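Local coordinates for protein acetylserotonin O-methyltransferase (Homo sapiens, PDB 4A6D) that catalyses the last step of melatonin synthesis, transferring a methyl group from S-adenosylmethionine to N-acetylserotonin, at residues C103-Y108 / M157-E162; G151-F156 / P212-T217; T207-P212 / D231-D236. One frame throughout, in Å; residues are numbered along the deposited sequence. Where two conformers were deposited one is given.

Contact 1: residues C103-Y108 / M157-E162. With SAM (S-adenosylmethionine), chain D; SO4 (sulfate ion), chain F.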
loop_
_atom_site.group_PDB
_atom_site.type_symbol
_atom_site.label_atom_id
_atom_site.label_comp_id
_atom_site.label_asym_id
_atom_site.label_seq_id
_atom_site.Cartn_x
_atom_site.Cartn_y
_atom_site.Cartn_z
ATOM N N CYS A 103 15.483 1.002 7.890
ATOM C CA CYS A 103 14.552 1.483 8.926
ATOM C C CYS A 103 13.980 2.862 8.732
ATOM O O CYS A 103 12.759 3.009 8.688
ATOM C CB CYS A 103 15.205 1.384 10.297
ATOM S SG CYS A 103 15.036 -0.223 11.081
ATOM N N SER A 104 14.864 3.886 8.749
ATOM C CA SER A 104 14.523 5.306 8.661
ATOM C C SER A 104 13.795 5.690 7.384
ATOM O O SER A 104 12.929 6.557 7.436
ATOM C CB SER A 104 15.736 6.176 8.955
ATOM O OG SER A 104 16.105 6.000 10.314
ATOM N N MET A 105 14.122 5.023 6.261
ATOM C CA MET A 105 13.461 5.253 4.978
ATOM C C MET A 105 12.049 4.678 5.041
ATOM O O MET A 105 11.107 5.344 4.607
ATOM C CB MET A 105 14.269 4.647 3.808
ATOM C CG MET A 105 13.686 4.965 2.432
ATOM S SD MET A 105 13.609 6.739 2.093
ATOM C CE MET A 105 12.271 6.804 0.946
ATOM N N LEU A 106 11.897 3.463 5.611
ATOM C CA LEU A 106 10.615 2.784 5.771
ATOM C C LEU A 106 9.665 3.599 6.642
ATOM O O LEU A 106 8.558 3.893 6.202
ATOM C CB LEU A 106 10.815 1.366 6.289
ATOM C CG LEU A 106 11.547 0.422 5.340
ATOM C CD1 LEU A 106 11.662 -0.938 5.944
ATOM C CD2 LEU A 106 10.851 0.328 4.002
ATOM N N LYS A 107 10.155 4.088 7.795
ATOM C CA LYS A 107 9.419 4.978 8.687
ATOM C C LYS A 107 9.049 6.271 7.936
ATOM O O LYS A 107 7.927 6.738 8.077
ATOM C CB LYS A 107 10.270 5.315 9.913
ATOM C CG LYS A 107 10.441 4.178 10.909
ATOM C CD LYS A 107 11.541 4.540 11.889
ATOM C CE LYS A 107 11.627 3.582 13.039
ATOM N NZ LYS A 107 12.576 4.076 14.062
ATOM N N TYR A 108 9.962 6.820 7.101
ATOM C CA TYR A 108 9.671 8.037 6.329
ATOM C C TYR A 108 8.582 7.801 5.277
ATOM O O TYR A 108 7.699 8.645 5.141
ATOM C CB TYR A 108 10.942 8.637 5.698
ATOM C CG TYR A 108 10.685 9.866 4.852
ATOM C CD1 TYR A 108 10.642 11.137 5.424
ATOM C CD2 TYR A 108 10.469 9.760 3.478
ATOM C CE1 TYR A 108 10.412 12.273 4.647
ATOM C CE2 TYR A 108 10.235 10.890 2.691
ATOM C CZ TYR A 108 10.205 12.143 3.280
ATOM O OH TYR A 108 9.953 13.252 2.507
ATOM N N MET A 157 16.927 13.194 6.315
ATOM C CA MET A 157 18.376 13.013 6.196
ATOM C C MET A 157 18.842 11.620 6.572
ATOM O O MET A 157 19.716 11.069 5.896
ATOM C CB MET A 157 19.096 14.054 7.044
ATOM C CG MET A 157 19.122 15.421 6.404
ATOM S SD MET A 157 19.899 16.651 7.469
ATOM C CE MET A 157 21.602 16.008 7.529
ATOM N N GLN A 158 18.247 11.042 7.648
ATOM C CA GLN A 158 18.577 9.701 8.116
ATOM C C GLN A 158 18.042 8.695 7.103
ATOM O O GLN A 158 18.692 7.683 6.846
ATOM C CB GLN A 158 17.924 9.422 9.475
ATOM C CG GLN A 158 18.497 10.144 10.697
ATOM C CD GLN A 158 17.559 9.972 11.887
ATOM O OE1 GLN A 158 16.344 10.207 11.805
ATOM N NE2 GLN A 158 18.090 9.528 13.018
ATOM N N ALA A 159 16.856 8.985 6.529
ATOM C CA ALA A 159 16.163 8.119 5.574
ATOM C C ALA A 159 16.949 7.978 4.294
ATOM O O ALA A 159 17.236 6.855 3.867
ATOM C CB ALA A 159 14.756 8.648 5.287
ATOM N N LEU A 160 17.347 9.110 3.717
ATOM C CA LEU A 160 18.104 9.152 2.466
ATOM C C LEU A 160 19.497 8.528 2.454
ATOM O O LEU A 160 19.879 7.948 1.435
ATOM C CB LEU A 160 18.031 10.534 1.786
ATOM C CG LEU A 160 16.772 10.697 0.897
ATOM C CD1 LEU A 160 15.502 10.925 1.715
ATOM C CD2 LEU A 160 16.934 11.790 -0.098
ATOM N N GLN A 161 20.218 8.562 3.591
ATOM C CA GLN A 161 21.565 7.985 3.682
ATOM C C GLN A 161 21.619 6.464 3.549
ATOM O O GLN A 161 22.630 5.893 3.107
ATOM C CB GLN A 161 22.290 8.468 4.955
ATOM C CG GLN A 161 21.950 7.754 6.262
ATOM C CD GLN A 161 22.819 8.208 7.411
ATOM O OE1 GLN A 161 23.759 9.014 7.253
ATOM N NE2 GLN A 161 22.522 7.683 8.600
ATOM N N GLU A 162 20.504 5.820 3.928
ATOM C CA GLU A 162 20.319 4.383 3.983
ATOM C C GLU A 162 20.537 3.610 2.689
ATOM O O GLU A 162 21.176 2.547 2.736
ATOM C CB GLU A 162 19.019 4.041 4.695
ATOM C CG GLU A 162 19.097 4.342 6.181
ATOM C CD GLU A 162 17.876 3.948 6.980
ATOM O OE1 GLU A 162 16.773 3.894 6.395
ATOM O OE2 GLU A 162 18.020 3.722 8.203
HETATM N N SAM D . 22.315 13.429 -2.518
HETATM C CA SAM D . 21.597 12.875 -1.349
HETATM C C SAM D . 21.162 11.397 -1.427
HETATM O O SAM D . 20.952 10.923 -2.525
HETATM O OXT SAM D . 21.009 10.651 -0.407
HETATM C CB SAM D . 20.453 13.814 -1.059
HETATM C CG SAM D . 19.344 13.779 -2.117
HETATM S SD SAM D . 17.992 14.875 -1.553
HETATM C CE SAM D . 16.690 14.330 -2.580
HETATM C "C5'" SAM D . 18.291 16.428 -2.459
HETATM C "C4'" SAM D . 19.324 17.197 -1.623
HETATM O "O4'" SAM D . 19.464 18.446 -2.276
HETATM C "C3'" SAM D . 18.824 17.488 -0.156
HETATM O "O3'" SAM D . 19.816 17.117 0.816
HETATM C "C2'" SAM D . 18.505 19.019 -0.211
HETATM O "O2'" SAM D . 18.638 19.770 0.996
HETATM C "C1'" SAM D . 19.522 19.487 -1.268
HETATM N N9 SAM D . 19.151 20.778 -1.883
HETATM C C8 SAM D . 17.895 21.136 -2.366
HETATM N N7 SAM D . 17.932 22.341 -2.851
HETATM C C5 SAM D . 19.203 22.874 -2.662
HETATM C C6 SAM D . 19.841 24.098 -2.937
HETATM N N6 SAM D . 19.152 25.060 -3.597
HETATM N N1 SAM D . 21.178 24.254 -2.630
HETATM C C2 SAM D . 21.863 23.305 -1.976
HETATM N N3 SAM D . 21.275 22.134 -1.691
HETATM C C4 SAM D . 20.007 21.854 -2.053
HETATM S S SO4 F . 12.602 7.886 14.518
HETATM O O1 SO4 F . 11.496 6.985 14.895
HETATM O O2 SO4 F . 12.059 9.209 14.201
HETATM O O3 SO4 F . 13.537 7.992 15.636
HETATM O O4 SO4 F . 13.321 7.353 13.340
#
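E162 reaches S104 and M105 because its CG stands anti to the carbonyl carbon (chi1 -70°) and the chain is extended beyond it, carrying the carboxylate across to the first turn of helix 103-117. The leading N-H groups of that helix have no carbonyl of a preceding turn to bind. OE1 of E162 accepts from M105 N at 2.9 Å; the N-H comes to the syn side of the carboxylate, well tilted out of its plane. The bond from S104 N to E162 OE2, at 3.2 Å, is weak. A carboxylate placed against a helix N-terminus in this way is probably stabilised in its charged form.

Alongside the polar grip, A159 lets the backbones come close: the CA atoms of M105 and A159 are 4.0 Å apart. The A159 methyl fits against the first turn, with CB 3.5 Å from S104 O and 3.6 Å from M105 CA. Y108 adds its CB at 3.8 Å from A159 CB; with CG anti to the backbone N (chi1 178°), its ring goes on to meet F156 edge-to-face and to touch Q306. The two helical segments cross at -122°. The contact thus joins helix 150-161 of the class I-like methyltransferase domain to helix 103-117, whose L106 packs on L25 and C29 of helix 7-31 and on A16 of the second subunit.

S104 CB also touches Q158 CB at 3.9 Å. Next along helix 150-161, L160 lines the cofactor pocket, its CD2 3.6 Å from the SD atom of S-adenosylmethionine, while its carbonyl accepts from R252. K107 extends to a sulfate ion, probably taken from the crystallisation liquor.

Contact 2: residues G151-F156 / P212-T217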
loop_
_atom_site.group_PDB
_atom_site.type_symbol
_atom_site.label_atom_id
_atom_site.label_comp_id
_atom_site.label_asym_id
_atom_site.label_seq_id
_atom_site.Cartn_x
_atom_site.Cartn_y
_atom_site.Cartn_z
ATOM N N GLY A 151 13.052 17.944 13.523
ATOM C CA GLY A 151 12.942 16.496 13.672
ATOM C C GLY A 151 12.560 15.804 12.378
ATOM O O GLY A 151 12.915 14.638 12.163
ATOM N N GLU A 152 11.831 16.532 11.501
ATOM C CA GLU A 152 11.399 16.058 10.187
ATOM C C GLU A 152 12.559 16.164 9.172
ATOM O O GLU A 152 12.662 15.332 8.270
ATOM C CB GLU A 152 10.105 16.770 9.735
ATOM C CG GLU A 152 8.858 16.224 10.439
ATOM C CD GLU A 152 7.797 17.186 10.965
ATOM O OE1 GLU A 152 7.549 18.226 10.315
ATOM O OE2 GLU A 152 7.198 16.887 12.026
ATOM N N ARG A 153 13.471 17.132 9.372
ATOM C CA ARG A 153 14.669 17.275 8.538
ATOM C C ARG A 153 15.690 16.184 8.904
ATOM O O ARG A 153 16.269 15.585 7.998
ATOM C CB ARG A 153 15.278 18.653 8.685
ATOM C CG ARG A 153 16.444 18.911 7.731
ATOM C CD ARG A 153 17.280 20.077 8.179
ATOM N NE ARG A 153 16.491 21.301 8.295
ATOM C CZ ARG A 153 16.166 21.878 9.447
ATOM N NH1 ARG A 153 16.545 21.335 10.598
ATOM N NH2 ARG A 153 15.461 22.998 9.459
ATOM N N LEU A 154 15.871 15.895 10.223
ATOM C CA LEU A 154 16.738 14.815 10.708
ATOM C C LEU A 154 16.241 13.471 10.150
ATOM O O LEU A 154 17.053 12.719 9.605
ATOM C CB LEU A 154 16.819 14.769 12.252
ATOM C CG LEU A 154 17.676 13.641 12.877
ATOM C CD1 LEU A 154 19.122 13.652 12.349
ATOM C CD2 LEU A 154 17.676 13.729 14.382
ATOM N N GLN A 155 14.917 13.213 10.209
ATOM C CA GLN A 155 14.316 11.985 9.679
ATOM C C GLN A 155 14.541 11.843 8.165
ATOM O O GLN A 155 14.978 10.773 7.731
ATOM C CB GLN A 155 12.826 11.826 10.105
ATOM C CG GLN A 155 12.012 10.764 9.336
ATOM C CD GLN A 155 12.188 9.323 9.797
ATOM O OE1 GLN A 155 11.255 8.703 10.329
ATOM N NE2 GLN A 155 13.345 8.719 9.516
ATOM N N PHE A 156 14.294 12.912 7.378
ATOM C CA PHE A 156 14.521 12.898 5.926
ATOM C C PHE A 156 15.987 12.515 5.630
ATOM O O PHE A 156 16.249 11.608 4.831
ATOM C CB PHE A 156 14.180 14.267 5.293
ATOM C CG PHE A 156 14.320 14.315 3.787
ATOM C CD1 PHE A 156 13.299 13.860 2.961
ATOM C CD2 PHE A 156 15.494 14.789 3.192
ATOM C CE1 PHE A 156 13.437 13.884 1.564
ATOM C CE2 PHE A 156 15.641 14.812 1.789
ATOM C CZ PHE A 156 14.607 14.372 0.983
ATOM N N PRO A 212 22.171 25.597 4.342
ATOM C CA PRO A 212 22.635 25.791 5.732
ATOM C C PRO A 212 22.041 24.929 6.825
ATOM O O PRO A 212 22.778 24.547 7.726
ATOM C CB PRO A 212 22.321 27.259 5.991
ATOM C CG PRO A 212 22.516 27.899 4.657
ATOM C CD PRO A 212 22.041 26.903 3.648
ATOM N N GLU A 213 20.722 24.654 6.767
ATOM C CA GLU A 213 19.975 23.857 7.735
ATOM C C GLU A 213 20.400 22.370 7.715
ATOM O O GLU A 213 20.420 21.721 8.770
ATOM C CB GLU A 213 18.459 23.986 7.456
ATOM C CG GLU A 213 17.941 25.423 7.495
ATOM C CD GLU A 213 17.857 26.177 6.175
ATOM O OE1 GLU A 213 18.874 26.256 5.440
ATOM O OE2 GLU A 213 16.765 26.724 5.896
ATOM N N VAL A 214 20.722 21.838 6.508
ATOM C CA VAL A 214 21.156 20.453 6.330
ATOM C C VAL A 214 22.591 20.291 6.837
ATOM O O VAL A 214 22.867 19.372 7.602
ATOM C CB VAL A 214 20.942 19.941 4.873
ATOM C CG1 VAL A 214 21.670 18.619 4.617
ATOM C CG2 VAL A 214 19.452 19.801 4.567
ATOM N N VAL A 215 23.476 21.211 6.462
ATOM C CA VAL A 215 24.886 21.207 6.870
ATOM C C VAL A 215 25.031 21.215 8.417
ATOM O O VAL A 215 25.797 20.409 8.961
ATOM C CB VAL A 215 25.671 22.334 6.143
ATOM C CG1 VAL A 215 27.089 22.501 6.691
ATOM C CG2 VAL A 215 25.697 22.080 4.632
ATOM N N TRP A 216 24.220 22.056 9.108
ATOM C CA TRP A 216 24.213 22.204 10.562
ATOM C C TRP A 216 23.764 20.908 11.202
ATOM O O TRP A 216 24.474 20.396 12.065
ATOM C CB TRP A 216 23.359 23.414 10.982
ATOM C CG TRP A 216 23.327 23.712 12.460
ATOM C CD1 TRP A 216 22.354 23.348 13.345
ATOM C CD2 TRP A 216 24.266 24.511 13.202
ATOM N NE1 TRP A 216 22.629 23.864 14.593
ATOM C CE2 TRP A 216 23.807 24.564 14.539
ATOM C CE3 TRP A 216 25.455 25.188 12.866
ATOM C CZ2 TRP A 216 24.498 25.263 15.544
ATOM C CZ3 TRP A 216 26.131 25.895 13.860
ATOM C CH2 TRP A 216 25.660 25.918 15.181
ATOM N N THR A 217 22.646 20.331 10.714
ATOM C CA THR A 217 22.094 19.050 11.179
ATOM C C THR A 217 23.099 17.901 10.956
ATOM O O THR A 217 23.268 17.063 11.848
ATOM C CB THR A 217 20.736 18.771 10.507
ATOM O OG1 THR A 217 19.854 19.860 10.750
ATOM C CG2 THR A 217 20.091 17.499 10.997
#
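R153 lays one face of its guanidinium over the CB of E213, with NE 3.4 Å from that carbon, and the two side chains cross at about a right angle. CG of R153 is anti to the backbone N (chi1 -174°), which sends the chain out to the other helix, and a bend at chi3 turns the guanidinium over E213. Its plane is tilted 48° from the carboxylate. The charged ends do not pair, R153 NH2 staying 5.3 Å from E213 OE2. The salt bridge of R153 goes instead to E150, through NH1, whereas NE is buried here and finds no partner. CD of R153 rests 3.6 Å from T217 OG1.

That hydroxyl is itself fixed, donating to E213 O at 2.8 Å nearly along the C=O axis. Helix 212-221 is the connecting helix of a beta-alpha-beta crossover in the Rossmann-like domain, and segments 151-156 and 212-217 cross at -74°. Replacing R153 with an alanine would probably open a gap over E213 and T217 and leave E150 without its salt-bridge mate. T217 turns its CG2 towards L154, meeting CD1 obliquely at 4.2 Å. V214, beside R153 CD, also touches Y147 and S-adenosylmethionine.

Contact 3: residues T207-P212 / D231-D236. With SAM (S-adenosylmethionine), chain D.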
loop_
_atom_site.group_PDB
_atom_site.type_symbol
_atom_site.label_atom_id
_atom_site.label_comp_id
_atom_site.label_asym_id
_atom_site.label_seq_id
_atom_site.Cartn_x
_atom_site.Cartn_y
_atom_site.Cartn_z
ATOM N N THR A 207 33.970 17.894 -0.964
ATOM C CA THR A 207 33.165 18.855 -0.226
ATOM C C THR A 207 31.676 18.485 -0.373
ATOM O O THR A 207 31.192 18.305 -1.493
ATOM C CB THR A 207 33.478 20.274 -0.635
ATOM O OG1 THR A 207 34.851 20.479 -0.346
ATOM C CG2 THR A 207 32.627 21.314 0.116
ATOM N N VAL A 208 30.961 18.370 0.752
ATOM C CA VAL A 208 29.518 18.133 0.729
ATOM C C VAL A 208 28.849 19.518 0.692
ATOM O O VAL A 208 29.067 20.336 1.590
ATOM C CB VAL A 208 29.014 17.240 1.895
ATOM C CG1 VAL A 208 27.495 17.112 1.876
ATOM C CG2 VAL A 208 29.655 15.851 1.845
ATOM N N PHE A 209 28.108 19.806 -0.388
ATOM C CA PHE A 209 27.393 21.073 -0.551
ATOM C C PHE A 209 25.892 20.890 -0.321
ATOM O O PHE A 209 25.259 20.034 -0.932
ATOM C CB PHE A 209 27.660 21.696 -1.932
ATOM C CG PHE A 209 27.156 23.112 -2.087
ATOM C CD1 PHE A 209 25.827 23.364 -2.425
ATOM C CD2 PHE A 209 27.998 24.195 -1.864
ATOM C CE1 PHE A 209 25.366 24.669 -2.563
ATOM C CE2 PHE A 209 27.542 25.499 -2.022
ATOM C CZ PHE A 209 26.235 25.731 -2.380
ATOM N N ASP A 210 25.318 21.703 0.558
ATOM C CA ASP A 210 23.889 21.651 0.851
ATOM C C ASP A 210 23.423 22.943 1.508
ATOM O O ASP A 210 24.243 23.824 1.770
ATOM C CB ASP A 210 23.519 20.398 1.679
ATOM C CG ASP A 210 22.198 19.771 1.251
ATOM O OD1 ASP A 210 21.148 20.429 1.425
ATOM O OD2 ASP A 210 22.212 18.595 0.779
ATOM N N ILE A 211 22.102 23.064 1.749
ATOM C CA ILE A 211 21.502 24.242 2.361
ATOM C C ILE A 211 21.958 24.340 3.825
ATOM O O ILE A 211 22.122 23.280 4.462
ATOM C CB ILE A 211 19.945 24.274 2.193
ATOM C CG1 ILE A 211 19.248 23.150 2.977
ATOM C CG2 ILE A 211 19.542 24.286 0.706
ATOM C CD1 ILE A 211 17.800 23.385 3.314
ATOM N N PRO A 212 22.171 25.597 4.342
ATOM C CA PRO A 212 22.635 25.791 5.732
ATOM C C PRO A 212 22.041 24.929 6.825
ATOM O O PRO A 212 22.778 24.547 7.726
ATOM C CB PRO A 212 22.321 27.259 5.991
ATOM C CG PRO A 212 22.516 27.899 4.657
ATOM C CD PRO A 212 22.041 26.903 3.648
ATOM N N ASP A 231 34.854 17.666 3.660
ATOM C CA ASP A 231 34.643 19.064 4.032
ATOM C C ASP A 231 33.158 19.383 3.795
ATOM O O ASP A 231 32.479 18.630 3.107
ATOM C CB ASP A 231 35.566 19.955 3.160
ATOM C CG ASP A 231 35.402 21.459 3.279
ATOM O OD1 ASP A 231 35.021 21.936 4.378
ATOM O OD2 ASP A 231 35.705 22.171 2.288
ATOM N N PHE A 232 32.656 20.482 4.377
ATOM C CA PHE A 232 31.274 20.926 4.211
ATOM C C PHE A 232 31.235 22.383 3.804
ATOM O O PHE A 232 31.966 23.195 4.364
ATOM C CB PHE A 232 30.500 20.757 5.515
ATOM C CG PHE A 232 29.932 19.376 5.709
ATOM C CD1 PHE A 232 28.678 19.048 5.216
ATOM C CD2 PHE A 232 30.660 18.396 6.368
ATOM C CE1 PHE A 232 28.167 17.758 5.370
ATOM C CE2 PHE A 232 30.149 17.105 6.518
ATOM C CZ PHE A 232 28.909 16.796 6.016
ATOM N N GLN A 233 30.427 22.706 2.793
ATOM C CA GLN A 233 30.142 24.076 2.367
ATOM C C GLN A 233 28.616 24.167 2.376
ATOM O O GLN A 233 27.921 23.268 1.894
ATOM C CB GLN A 233 30.709 24.475 0.979
ATOM C CG GLN A 233 30.743 26.023 0.775
ATOM C CD GLN A 233 31.149 26.608 -0.596
ATOM O OE1 GLN A 233 32.311 26.465 -1.079
ATOM N NE2 GLN A 233 30.265 27.477 -1.147
ATOM N N GLU A 234 28.111 25.231 2.964
ATOM C CA GLU A 234 26.687 25.512 2.996
ATOM C C GLU A 234 26.365 26.588 1.959
ATOM O O GLU A 234 27.188 27.470 1.681
ATOM C CB GLU A 234 26.216 25.919 4.409
ATOM C CG GLU A 234 27.024 27.035 5.048
ATOM C CD GLU A 234 26.482 27.495 6.381
ATOM O OE1 GLU A 234 26.046 26.636 7.183
ATOM O OE2 GLU A 234 26.519 28.720 6.634
ATOM N N GLY A 235 25.173 26.484 1.390
ATOM C CA GLY A 235 24.691 27.436 0.407
ATOM C C GLY A 235 23.547 26.957 -0.460
ATOM O O GLY A 235 22.927 25.917 -0.197
ATOM N N ASP A 236 23.264 27.742 -1.506
ATOM C CA ASP A 236 22.216 27.449 -2.471
ATOM C C ASP A 236 22.862 27.180 -3.845
ATOM O O ASP A 236 23.376 28.104 -4.461
ATOM C CB ASP A 236 21.208 28.622 -2.520
ATOM C CG ASP A 236 20.144 28.514 -3.600
ATOM O OD1 ASP A 236 20.031 27.418 -4.243
ATOM O OD2 ASP A 236 19.406 29.494 -3.792
HETATM N N SAM D . 22.315 13.429 -2.518
HETATM C CA SAM D . 21.597 12.875 -1.349
HETATM C C SAM D . 21.162 11.397 -1.427
HETATM O O SAM D . 20.952 10.923 -2.525
HETATM O OXT SAM D . 21.009 10.651 -0.407
HETATM C CB SAM D . 20.453 13.814 -1.059
HETATM C CG SAM D . 19.344 13.779 -2.117
HETATM S SD SAM D . 17.992 14.875 -1.553
HETATM C CE SAM D . 16.690 14.330 -2.580
HETATM C "C5'" SAM D . 18.291 16.428 -2.459
HETATM C "C4'" SAM D . 19.324 17.197 -1.623
HETATM O "O4'" SAM D . 19.464 18.446 -2.276
HETATM C "C3'" SAM D . 18.824 17.488 -0.156
HETATM O "O3'" SAM D . 19.816 17.117 0.816
HETATM C "C2'" SAM D . 18.505 19.019 -0.211
HETATM O "O2'" SAM D . 18.638 19.770 0.996
HETATM C "C1'" SAM D . 19.522 19.487 -1.268
HETATM N N9 SAM D . 19.151 20.778 -1.883
HETATM C C8 SAM D . 17.895 21.136 -2.366
HETATM N N7 SAM D . 17.932 22.341 -2.851
HETATM C C5 SAM D . 19.203 22.874 -2.662
HETATM C C6 SAM D . 19.841 24.098 -2.937
HETATM N N6 SAM D . 19.152 25.060 -3.597
HETATM N N1 SAM D . 21.178 24.254 -2.630
HETATM C C2 SAM D . 21.863 23.305 -1.976
HETATM N N3 SAM D . 21.275 22.134 -1.691
HETATM C C4 SAM D . 20.007 21.854 -2.053
#
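V208 bonds two residues of the neighbouring parallel strand, whose direction differs from its own by 23°. It gives its N-H to D231 O at 2.8 Å and takes one at its O from Q233 N. The next bond, D210 N to Q233 O, is weak, but the pairing runs on past the strand ends with G235 N to D210 O at 2.8 Å.

Side-chain packing differs on the two faces of the sheet. Beside T207 and D231, where the hydroxyl OG1 donates to D231 OD2, lie F209 and Q233: the Q233 amide nitrogen NE2 sits in the plane of the F209 ring at its edge, 3.5 Å from CE2, with ring and amide planes 66° apart. On the other face V208 runs alongside F232, its CB and CG1 each touching F232 CE1 at 3.6 Å and its CG2 over one face of the ring. G235 passes against the F209 ring where a CB would collide, and its backbone angles by themselves call for glycine.

These strand ends form the cofactor edge of the Rossmann-like fold, in which an acidic residue ending the second strand takes the ribose hydroxyls of S-adenosylmethionine. Here it is D210, accepting from O2' of the cofactor at OD1 (2.6 Å) and from O3' at OD2 (2.8 Å). Second donors hold its carboxylate: I211 N comes to OD1 on the anti side, and G189 N binds OD2.

Segment 231-236 holds the adenine amine: N6 of S-adenosylmethionine donates to D236 OD1 at 2.6 Å, close to straight, and F238 N also binds OD1. I211 CG2, anti to the carbonyl carbon, is thereby turned to the base, while CG1 (chi1 67°) goes toward the ribose near O2'.

All three contacts are partly buried, and they lie farther from the chain's centre from contact 1 to contact 3; A159 and V208 are buried, whereas E213, D231 and E234 are exposed. Contacts 1 and 2 share helix 150-161, which meets helix 103-117 in one and helix 212-221 in the other. Contacts 2 and 3 share P212, where strand 205-210 gives way to helix 212-221. Contacts 1 and 3 do not touch, yet both reach S-adenosylmethionine, contact 1 through L160, contact 3 through carboxylates as well as apolar groups. Chemistry follows place: a carboxylate at a helix start, a guanidinium laid over an aliphatic carbon between crossing helices, and regular backbone bonding within the sheet.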